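Local structure of DUF3863 domain-containing protein (Parabacteroides distasonis, 3LM3) at residues W74-N79 with D93-C98; N79-G84 with E132-M137; E366-L371 with T388-Q393. The protein is of unknown function but is a putative glycoside hydrolase or deacetylase, and so probably acts on carbohydrates. All blocks are in the same frame, centred on the assembly; numbering follows the deposited sequence. Where two conformers were deposited one is given.

Contact 1 of 3, residues W74-N79 with D93-C98; sequences WGFTMN and DYVVEC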
loop_
_atom_site.group_PDB
_atom_site.type_symbol
_atom_site.label_atom_id
_atom_site.label_comp_id
_atom_site.label_asym_id
_atom_site.label_seq_id
_atom_site.Cartn_x
_atom_site.Cartn_y
_atom_site.Cartn_z
ATOM N N TRP A 74 -6.667 1.338 -12.763
ATOM C CA TRP A 74 -7.198 2.703 -12.771
ATOM C C TRP A 74 -8.180 2.815 -11.636
ATOM O O TRP A 74 -9.138 2.041 -11.555
ATOM C CB TRP A 74 -7.918 2.951 -14.085
ATOM C CG TRP A 74 -7.045 2.894 -15.302
ATOM C CD1 TRP A 74 -6.914 1.833 -16.172
ATOM C CD2 TRP A 74 -6.206 3.943 -15.829
ATOM N NE1 TRP A 74 -6.052 2.170 -17.185
ATOM C CE2 TRP A 74 -5.606 3.459 -16.995
ATOM C CE3 TRP A 74 -5.894 5.254 -15.399
ATOM C CZ2 TRP A 74 -4.729 4.225 -17.765
ATOM C CZ3 TRP A 74 -5.032 6.018 -16.168
ATOM C CH2 TRP A 74 -4.452 5.512 -17.338
ATOM N N GLY A 75 -7.974 3.767 -10.753
ATOM C CA GLY A 75 -8.855 3.960 -9.632
ATOM C C GLY A 75 -9.506 5.326 -9.685
ATOM O O GLY A 75 -8.810 6.345 -9.766
ATOM N N PHE A 76 -10.842 5.367 -9.632
ATOM C CA PHE A 76 -11.611 6.612 -9.740
ATOM C C PHE A 76 -12.334 6.936 -8.444
ATOM O O PHE A 76 -12.972 6.069 -7.849
ATOM C CB PHE A 76 -12.719 6.458 -10.785
ATOM C CG PHE A 76 -12.253 6.423 -12.228
ATOM C CD1 PHE A 76 -11.645 5.313 -12.776
ATOM C CD2 PHE A 76 -12.472 7.513 -13.034
ATOM C CE1 PHE A 76 -11.251 5.316 -14.122
ATOM C CE2 PHE A 76 -12.066 7.523 -14.371
ATOM C CZ PHE A 76 -11.456 6.439 -14.891
ATOM N N THR A 77 -12.337 8.206 -8.050
ATOM C CA THR A 77 -13.249 8.645 -7.007
ATOM C C THR A 77 -14.701 8.670 -7.534
ATOM O O THR A 77 -14.937 8.604 -8.735
ATOM C CB THR A 77 -12.927 10.040 -6.547
ATOM O OG1 THR A 77 -13.142 10.957 -7.634
ATOM C CG2 THR A 77 -11.517 10.117 -6.019
HETATM N N MSE A 78 -15.668 8.793 -6.631
HETATM C CA MSE A 78 -17.058 8.819 -7.068
HETATM C C MSE A 78 -17.304 9.990 -7.974
HETATM O O MSE A 78 -17.956 9.855 -9.012
HETATM C CB MSE A 78 -18.033 8.841 -5.893
HETATM C CG MSE A 78 -19.468 8.693 -6.358
HETATM SE SE MSE A 78 -19.895 6.888 -6.936
HETATM C CE MSE A 78 -20.093 6.113 -5.144
ATOM N N ASN A 79 -16.780 11.144 -7.594
ATOM C CA ASN A 79 -17.013 12.334 -8.419
ATOM C C ASN A 79 -16.360 12.208 -9.794
ATOM O O ASN A 79 -16.933 12.662 -10.789
ATOM C CB ASN A 79 -16.558 13.592 -7.669
ATOM C CG ASN A 79 -17.465 13.925 -6.486
ATOM O OD1 ASN A 79 -18.634 13.523 -6.470
ATOM N ND2 ASN A 79 -16.917 14.587 -5.476
ATOM N N ASP A 93 -13.626 7.058 -21.201
ATOM C CA ASP A 93 -13.637 6.323 -22.465
ATOM C C ASP A 93 -12.258 5.720 -22.730
ATOM O O ASP A 93 -12.155 4.566 -23.140
ATOM C CB ASP A 93 -14.050 7.214 -23.651
ATOM C CG ASP A 93 -15.527 7.590 -23.657
ATOM O OD1 ASP A 93 -16.345 7.016 -22.914
ATOM O OD2 ASP A 93 -15.858 8.483 -24.460
ATOM N N TYR A 94 -11.206 6.483 -22.461
ATOM C CA TYR A 94 -9.851 5.998 -22.683
ATOM C C TYR A 94 -9.519 4.848 -21.748
ATOM O O TYR A 94 -8.922 3.842 -22.138
ATOM C CB TYR A 94 -8.846 7.142 -22.479
ATOM C CG TYR A 94 -7.399 6.693 -22.508
ATOM C CD1 TYR A 94 -6.793 6.345 -23.698
ATOM C CD2 TYR A 94 -6.660 6.571 -21.361
ATOM C CE1 TYR A 94 -5.488 5.913 -23.731
ATOM C CE2 TYR A 94 -5.360 6.155 -21.392
ATOM C CZ TYR A 94 -4.784 5.815 -22.576
ATOM O OH TYR A 94 -3.472 5.368 -22.610
ATOM N N VAL A 95 -9.916 4.966 -20.499
ATOM C CA VAL A 95 -9.675 3.912 -19.541
ATOM C C VAL A 95 -10.418 2.611 -19.925
ATOM O O VAL A 95 -9.890 1.502 -19.782
ATOM C CB VAL A 95 -10.035 4.379 -18.109
ATOM C CG1 VAL A 95 -10.148 3.205 -17.194
ATOM C CG2 VAL A 95 -8.967 5.361 -17.609
ATOM N N VAL A 96 -11.639 2.729 -20.465
ATOM C CA VAL A 96 -12.346 1.546 -20.966
ATOM C C VAL A 96 -11.567 0.897 -22.135
ATOM O O VAL A 96 -11.417 -0.332 -22.201
ATOM C CB VAL A 96 -13.771 1.874 -21.372
ATOM C CG1 VAL A 96 -14.429 0.658 -22.068
ATOM C CG2 VAL A 96 -14.609 2.294 -20.140
ATOM N N GLU A 97 -11.057 1.721 -23.040
ATOM C CA GLU A 97 -10.196 1.243 -24.139
ATOM C C GLU A 97 -8.996 0.510 -23.566
ATOM O O GLU A 97 -8.564 -0.487 -24.112
ATOM C CB GLU A 97 -9.748 2.404 -25.011
ATOM C CG GLU A 97 -10.854 3.010 -25.881
ATOM C CD GLU A 97 -10.556 4.395 -26.492
ATOM O OE1 GLU A 97 -9.490 4.997 -26.277
ATOM O OE2 GLU A 97 -11.443 4.911 -27.211
ATOM N N CYS A 98 -8.420 1.023 -22.477
ATOM C CA CYS A 98 -7.254 0.366 -21.840
ATOM C C CYS A 98 -7.603 -0.976 -21.187
ATOM O O CYS A 98 -6.816 -1.919 -21.203
ATOM C CB CYS A 98 -6.653 1.296 -20.787
ATOM S SG CYS A 98 -5.790 2.725 -21.458
#
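Y94 opens the contact by bringing its ring up beside the indole of W74. Its CG stands anti to the backbone N (chi1 172°), which carries the ring along the flank of the helix until CE2 lies 4.2 Å from W74 CZ2. The two side chains cross at about a right angle and their rings meet obliquely, without stacking. One turn on, Y94 O accepts the backbone N-H of C98.

V95 is the centre of the packing, and both of its methyls are used. CG2 sits over one face of the indole, 3.8 Å from the centroid of the W74 six-membered ring, a CH-pi contact offset toward the rim. CG1 reaches the other part of the same side chain, 3.6 Å from W74 CG. The valine also meets F76 at the ring edge, where V95 CG2 approaches F76 CZ at 3.8 Å and CG1 lies in the plane of the ring. W74 and F76, two residues apart on strand 73-76, thus present a face and an edge to one branched side chain. This is the strand-to-helix packing of a beta-alpha-beta crossover: strand 73-76 leads by way of the short helix 78-82 and helix 86-102 into strand 105-108, its parallel neighbour in the sheet, whose V106 touches both V95 and F76. The axes of strand 74-76 and helix 93-98 run at 147°, roughly antiparallel.

C98, at the far end, sets its CB 3.8 Å from W74 NE1. Its SG makes an oblique sulfur-aromatic contact, 5.2 Å from the centroid of the W74 five-membered ring, and also lies over one face of the Y94 ring. The buried indole N-H is satisfied by D104, just beyond the helix, which probably helps to fix the turn of the indole.

Contact 2 of 3, residues N79-G84 with E132-M137; sequences NALEDG and EIISKM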
loop_
_atom_site.group_PDB
_atom_site.type_symbol
_atom_site.label_atom_id
_atom_site.label_comp_id
_atom_site.label_asym_id
_atom_site.label_seq_id
_atom_site.Cartn_x
_atom_site.Cartn_y
_atom_site.Cartn_z
ATOM N N ASN A 79 -16.780 11.144 -7.594
ATOM C CA ASN A 79 -17.013 12.334 -8.419
ATOM C C ASN A 79 -16.360 12.208 -9.794
ATOM O O ASN A 79 -16.933 12.662 -10.789
ATOM C CB ASN A 79 -16.558 13.592 -7.669
ATOM C CG ASN A 79 -17.465 13.925 -6.486
ATOM O OD1 ASN A 79 -18.634 13.523 -6.470
ATOM N ND2 ASN A 79 -16.917 14.587 -5.476
ATOM N N ALA A 80 -15.199 11.540 -9.888
ATOM C CA ALA A 80 -14.578 11.325 -11.200
ATOM C C ALA A 80 -15.378 10.327 -12.041
ATOM O O ALA A 80 -15.422 10.427 -13.276
ATOM C CB ALA A 80 -13.160 10.874 -11.057
ATOM N N LEU A 81 -15.998 9.329 -11.395
ATOM C CA LEU A 81 -16.859 8.387 -12.122
ATOM C C LEU A 81 -18.092 9.046 -12.698
ATOM O O LEU A 81 -18.559 8.679 -13.769
ATOM C CB LEU A 81 -17.357 7.248 -11.220
ATOM C CG LEU A 81 -16.329 6.197 -10.883
ATOM C CD1 LEU A 81 -16.964 5.222 -9.871
ATOM C CD2 LEU A 81 -15.792 5.521 -12.158
ATOM N N GLU A 82 -18.636 10.016 -11.966
ATOM C CA GLU A 82 -19.941 10.601 -12.309
ATOM C C GLU A 82 -19.895 11.903 -13.076
ATOM O O GLU A 82 -20.922 12.295 -13.661
ATOM C CB GLU A 82 -20.758 10.783 -11.034
ATOM C CG GLU A 82 -21.229 9.484 -10.421
ATOM C CD GLU A 82 -22.103 9.678 -9.193
ATOM O OE1 GLU A 82 -21.877 10.631 -8.416
ATOM O OE2 GLU A 82 -23.007 8.836 -8.990
ATOM N N ASP A 83 -18.741 12.554 -13.130
ATOM C CA ASP A 83 -18.673 13.893 -13.698
ATOM C C ASP A 83 -18.985 13.874 -15.189
ATOM O O ASP A 83 -18.385 13.116 -15.944
ATOM C CB ASP A 83 -17.298 14.488 -13.471
ATOM C CG ASP A 83 -17.318 15.993 -13.573
ATOM O OD1 ASP A 83 -17.342 16.534 -14.696
ATOM O OD2 ASP A 83 -17.390 16.646 -12.504
ATOM N N GLY A 84 -19.907 14.738 -15.611
ATOM C CA GLY A 84 -20.369 14.766 -16.984
ATOM C C GLY A 84 -19.569 15.657 -17.905
ATOM O O GLY A 84 -19.884 15.740 -19.098
ATOM N N GLU A 132 -21.252 -0.714 -9.600
ATOM C CA GLU A 132 -22.307 -0.764 -10.620
ATOM C C GLU A 132 -21.999 0.190 -11.769
ATOM O O GLU A 132 -22.117 -0.165 -12.934
ATOM C CB GLU A 132 -23.649 -0.418 -10.003
ATOM C CG GLU A 132 -24.818 -0.551 -10.959
ATOM C CD GLU A 132 -25.040 -1.971 -11.444
ATOM O OE1 GLU A 132 -24.619 -2.928 -10.762
ATOM O OE2 GLU A 132 -25.657 -2.125 -12.514
ATOM N N ILE A 133 -21.585 1.422 -11.440
ATOM C CA ILE A 133 -21.207 2.405 -12.456
ATOM C C ILE A 133 -20.085 1.879 -13.334
ATOM O O ILE A 133 -20.107 1.972 -14.563
ATOM C CB ILE A 133 -20.815 3.771 -11.828
ATOM C CG1 ILE A 133 -22.045 4.459 -11.215
ATOM C CG2 ILE A 133 -20.131 4.655 -12.879
ATOM C CD1 ILE A 133 -21.655 5.509 -10.190
ATOM N N ILE A 134 -19.088 1.294 -12.699
ATOM C CA ILE A 134 -17.915 0.768 -13.411
ATOM C C ILE A 134 -18.281 -0.427 -14.300
ATOM O O ILE A 134 -17.824 -0.519 -15.452
ATOM C CB ILE A 134 -16.779 0.423 -12.403
ATOM C CG1 ILE A 134 -16.192 1.736 -11.896
ATOM C CG2 ILE A 134 -15.667 -0.409 -13.060
ATOM C CD1 ILE A 134 -15.325 1.565 -10.679
ATOM N N SER A 135 -19.097 -1.336 -13.775
ATOM C CA SER A 135 -19.537 -2.483 -14.557
ATOM C C SER A 135 -20.246 -2.029 -15.819
ATOM O O SER A 135 -19.990 -2.574 -16.910
ATOM C CB SER A 135 -20.464 -3.365 -13.709
ATOM O OG SER A 135 -20.641 -4.608 -14.334
ATOM N N LYS A 136 -21.097 -1.023 -15.688
ATOM C CA LYS A 136 -21.840 -0.519 -16.843
ATOM C C LYS A 136 -20.953 0.246 -17.796
ATOM O O LYS A 136 -21.121 0.162 -19.009
ATOM C CB LYS A 136 -23.031 0.320 -16.405
ATOM C CG LYS A 136 -24.197 -0.518 -15.851
HETATM N N MSE A 137 -19.971 0.972 -17.263
HETATM C CA MSE A 137 -18.979 1.764 -18.015
HETATM C C MSE A 137 -18.163 0.860 -18.927
HETATM O O MSE A 137 -17.968 1.119 -20.111
HETATM C CB MSE A 137 -18.050 2.488 -16.994
HETATM C CG MSE A 137 -16.872 3.301 -17.520
HETATM SE SE MSE A 137 -15.796 4.022 -16.036
HETATM C CE MSE A 137 -14.053 3.982 -16.906
#
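L81 and I133 bring the two backbones nearest, their CA atoms 7.4 Å apart, with the last turn of the short helix 78-82 set against the later part of helix 120-138. The short helix is running out here: D83 is the first residue to leave helical geometry, and the bonds that N79 O receives from the backbone N of E82 and D83 are both weak.

L81 carries the contact, and its branches are shared among three side chains. CB rests on I133, 4.1 Å from CG2. Beyond it, with CG anti to the carbonyl carbon (chi1 -75°), the two methyls reach across I134, CD2 coming within 3.8 Å of I134 CG1 while CD1 meets the CG1 and CD1 of the same isoleucine. A more tentative touch is that of L81 CD2 on the selenium of the selenomethionine M137, 4.2 Å from SE in one of its two modelled positions. At the outer margin the extended chain of E82 crosses I133 at about a right angle; its CG and OE2 both touch I133 CD1, OE2 at 3.8 Å, while OE1 is in a salt bridge with R38.

The sheet adjoins the leucine: F76 of strand 73-76 touches both L81 and M137, V106 of strand 105-108 touches I134 and M137, and V95 and V96 of helix 86-102 pack on M137 from the adjoining helix.

Contact 3 of 3, residues E366-L371 with T388-Q393; sequences EFRLAL and TRYDLQ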
loop_
_atom_site.group_PDB
_atom_site.type_symbol
_atom_site.label_atom_id
_atom_site.label_comp_id
_atom_site.label_asym_id
_atom_site.label_seq_id
_atom_site.Cartn_x
_atom_site.Cartn_y
_atom_site.Cartn_z
ATOM N N GLU A 366 0.417 -14.076 14.267
ATOM C CA GLU A 366 0.288 -13.739 15.675
ATOM C C GLU A 366 1.006 -12.471 16.127
ATOM O O GLU A 366 0.651 -11.942 17.166
ATOM C CB GLU A 366 0.649 -14.930 16.540
ATOM C CG GLU A 366 -0.433 -16.013 16.481
ATOM C CD GLU A 366 -0.168 -17.170 17.438
ATOM O OE1 GLU A 366 0.782 -17.936 17.199
ATOM O OE2 GLU A 366 -0.923 -17.280 18.419
ATOM N N PHE A 367 1.997 -11.999 15.369
ATOM C CA PHE A 367 2.663 -10.739 15.691
ATOM C C PHE A 367 3.512 -10.244 14.525
ATOM O O PHE A 367 3.835 -11.000 13.599
ATOM C CB PHE A 367 3.545 -10.862 16.939
ATOM C CG PHE A 367 4.711 -11.818 16.798
ATOM C CD1 PHE A 367 4.576 -13.161 17.128
ATOM C CD2 PHE A 367 5.953 -11.374 16.363
ATOM C CE1 PHE A 367 5.665 -14.039 17.027
ATOM C CE2 PHE A 367 7.036 -12.250 16.239
ATOM C CZ PHE A 367 6.882 -13.590 16.573
ATOM N N ARG A 368 3.870 -8.968 14.611
ATOM C CA ARG A 368 5.024 -8.481 13.865
ATOM C C ARG A 368 6.084 -8.015 14.838
ATOM O O ARG A 368 5.786 -7.609 15.971
ATOM C CB ARG A 368 4.641 -7.374 12.864
ATOM C CG ARG A 368 4.235 -6.053 13.500
ATOM C CD ARG A 368 3.957 -4.949 12.512
ATOM N NE ARG A 368 4.110 -3.651 13.144
ATOM C CZ ARG A 368 3.899 -2.485 12.564
ATOM N NH1 ARG A 368 3.378 -2.410 11.342
ATOM N NH2 ARG A 368 4.190 -1.375 13.205
ATOM N N LEU A 369 7.314 -8.037 14.356
ATOM C CA LEU A 369 8.494 -7.718 15.142
ATOM C C LEU A 369 9.531 -7.061 14.240
ATOM O O LEU A 369 9.846 -7.598 13.197
ATOM C CB LEU A 369 9.100 -8.986 15.737
ATOM C CG LEU A 369 10.457 -8.915 16.441
ATOM C CD1 LEU A 369 10.337 -8.188 17.793
ATOM C CD2 LEU A 369 11.024 -10.339 16.684
ATOM N N ALA A 370 10.086 -5.937 14.702
ATOM C CA ALA A 370 11.213 -5.276 14.021
ATOM C C ALA A 370 12.404 -5.124 14.956
ATOM O O ALA A 370 12.255 -4.663 16.100
ATOM C CB ALA A 370 10.811 -3.890 13.544
ATOM N N LEU A 371 13.580 -5.463 14.439
ATOM C CA LEU A 371 14.839 -5.320 15.144
ATOM C C LEU A 371 15.689 -4.318 14.354
ATOM O O LEU A 371 15.730 -4.378 13.109
ATOM C CB LEU A 371 15.563 -6.668 15.204
ATOM C CG LEU A 371 14.806 -7.817 15.861
ATOM C CD1 LEU A 371 15.641 -9.115 15.756
ATOM C CD2 LEU A 371 14.474 -7.488 17.297
ATOM N N THR A 388 4.253 -5.943 17.954
ATOM C CA THR A 388 2.829 -5.701 17.913
ATOM C C THR A 388 2.148 -7.061 17.845
ATOM O O THR A 388 2.307 -7.790 16.877
ATOM C CB THR A 388 2.474 -4.852 16.678
ATOM O OG1 THR A 388 3.197 -3.622 16.695
ATOM C CG2 THR A 388 0.971 -4.532 16.615
ATOM N N ARG A 389 1.414 -7.416 18.900
ATOM C CA ARG A 389 0.735 -8.700 18.977
ATOM C C ARG A 389 -0.638 -8.668 18.349
ATOM O O ARG A 389 -1.380 -7.735 18.512
ATOM C CB ARG A 389 0.613 -9.112 20.450
ATOM C CG ARG A 389 1.933 -9.494 21.045
ATOM C CD ARG A 389 1.799 -9.906 22.486
ATOM N NE ARG A 389 1.101 -11.172 22.613
ATOM C CZ ARG A 389 1.198 -11.956 23.664
ATOM N NH1 ARG A 389 1.978 -11.617 24.693
ATOM N NH2 ARG A 389 0.528 -13.087 23.676
ATOM N N TYR A 390 -0.963 -9.725 17.620
ATOM C CA TYR A 390 -2.253 -9.872 16.981
ATOM C C TYR A 390 -3.154 -10.867 17.692
ATOM O O TYR A 390 -4.344 -10.908 17.413
ATOM C CB TYR A 390 -2.050 -10.328 15.539
ATOM C CG TYR A 390 -1.195 -9.408 14.717
ATOM C CD1 TYR A 390 -1.410 -8.048 14.717
ATOM C CD2 TYR A 390 -0.219 -9.922 13.852
ATOM C CE1 TYR A 390 -0.639 -7.198 13.929
ATOM C CE2 TYR A 390 0.546 -9.090 13.052
ATOM C CZ TYR A 390 0.350 -7.725 13.112
ATOM O OH TYR A 390 1.089 -6.882 12.297
ATOM N N ASP A 391 -2.588 -11.676 18.573
ATOM C CA ASP A 391 -3.400 -12.639 19.326
ATOM C C ASP A 391 -4.284 -11.945 20.355
ATOM O O ASP A 391 -5.353 -12.460 20.721
ATOM C CB ASP A 391 -2.518 -13.750 19.914
ATOM C CG ASP A 391 -1.514 -13.251 20.935
ATOM O OD1 ASP A 391 -1.047 -12.107 20.869
ATOM O OD2 ASP A 391 -1.163 -14.055 21.814
ATOM N N LEU A 392 -3.878 -10.774 20.802
ATOM C CA LEU A 392 -4.677 -9.923 21.654
ATOM C C LEU A 392 -5.930 -9.424 20.914
ATOM O O LEU A 392 -5.891 -9.138 19.711
ATOM C CB LEU A 392 -3.832 -8.725 22.141
ATOM C CG LEU A 392 -2.560 -9.048 22.928
ATOM C CD1 LEU A 392 -1.756 -7.789 23.242
ATOM C CD2 LEU A 392 -2.923 -9.797 24.221
ATOM N N GLN A 393 -7.048 -9.310 21.615
ATOM C CA GLN A 393 -8.256 -8.732 21.025
ATOM C C GLN A 393 -7.975 -7.316 20.536
ATOM O O GLN A 393 -7.286 -6.553 21.208
ATOM C CB GLN A 393 -9.448 -8.724 22.017
ATOM C CG GLN A 393 -10.746 -8.238 21.386
ATOM C CD GLN A 393 -11.992 -8.425 22.236
ATOM O OE1 GLN A 393 -11.929 -8.895 23.365
ATOM N NE2 GLN A 393 -13.141 -8.054 21.676
HETATM O O HOH W 1 -1.042 -16.904 21.015
#
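E366 and Y390 are joined through the backbone, Y390 N giving its hydrogen to E366 O over 2.8 Å from well above the carbonyl plane. Next along the antiparallel hairpin, F367 faces R389 in a non-hydrogen-bonded pair; R368 and T388 then form a hydrogen-bonded one, each N 3.0 Å from the other's O.

The Y390 ring, with CG anti to its carbonyl carbon (chi1 -57°), leans obliquely over the opposite backbone, CD2 3.4 Å from F367 N. Its OH ends 3.5 Å from R368 CD and is bonded to G186 O. R368 starts with CG between the backbone N and the carbonyl carbon (chi1 70°), then extends alongside T388 to a guanidinium held by D386 and D185. A leucine in place of Y390 would probably leave the carbonyl of G186 without this partner and the R368 methylenes less covered.

On the face that carries F367, R389 grips D391 side-on, NE to OD1 2.9 Å and NH2 to OD2 2.7 Å, both oxygens using syn lone pairs, while its NH1 makes a salt bridge with D436. A water donates to two oxygens, D391 OD2 and E366 OE2, which stand 4.7 Å apart. The like charges of these carboxylates are thus probably eased by the water between them and by their other partners, R389 for D391, K442 and the hydroxyl of Y443 for E366 OE1.

From the N terminus, residues 74-79 open contact 1, and from N79 on, 79-84 open contact 2. Contact 1 closes the shorter loop, joining strand 73-76 to helix 86-102; contact 2 reaches on from helix 78-82 to helix 120-138. The two share N79 and cross, since 93-98 lies between the segments of contact 2. They also touch in space, so the strand and the three helices pack together within the DUF3863 region. Contact 3 follows in series and closes the hairpin of strands 367-374 and 383-389 in the antiparallel sheet, on the opposite side of the chain's centre; its nearest atoms are about 25 Å from contact 1.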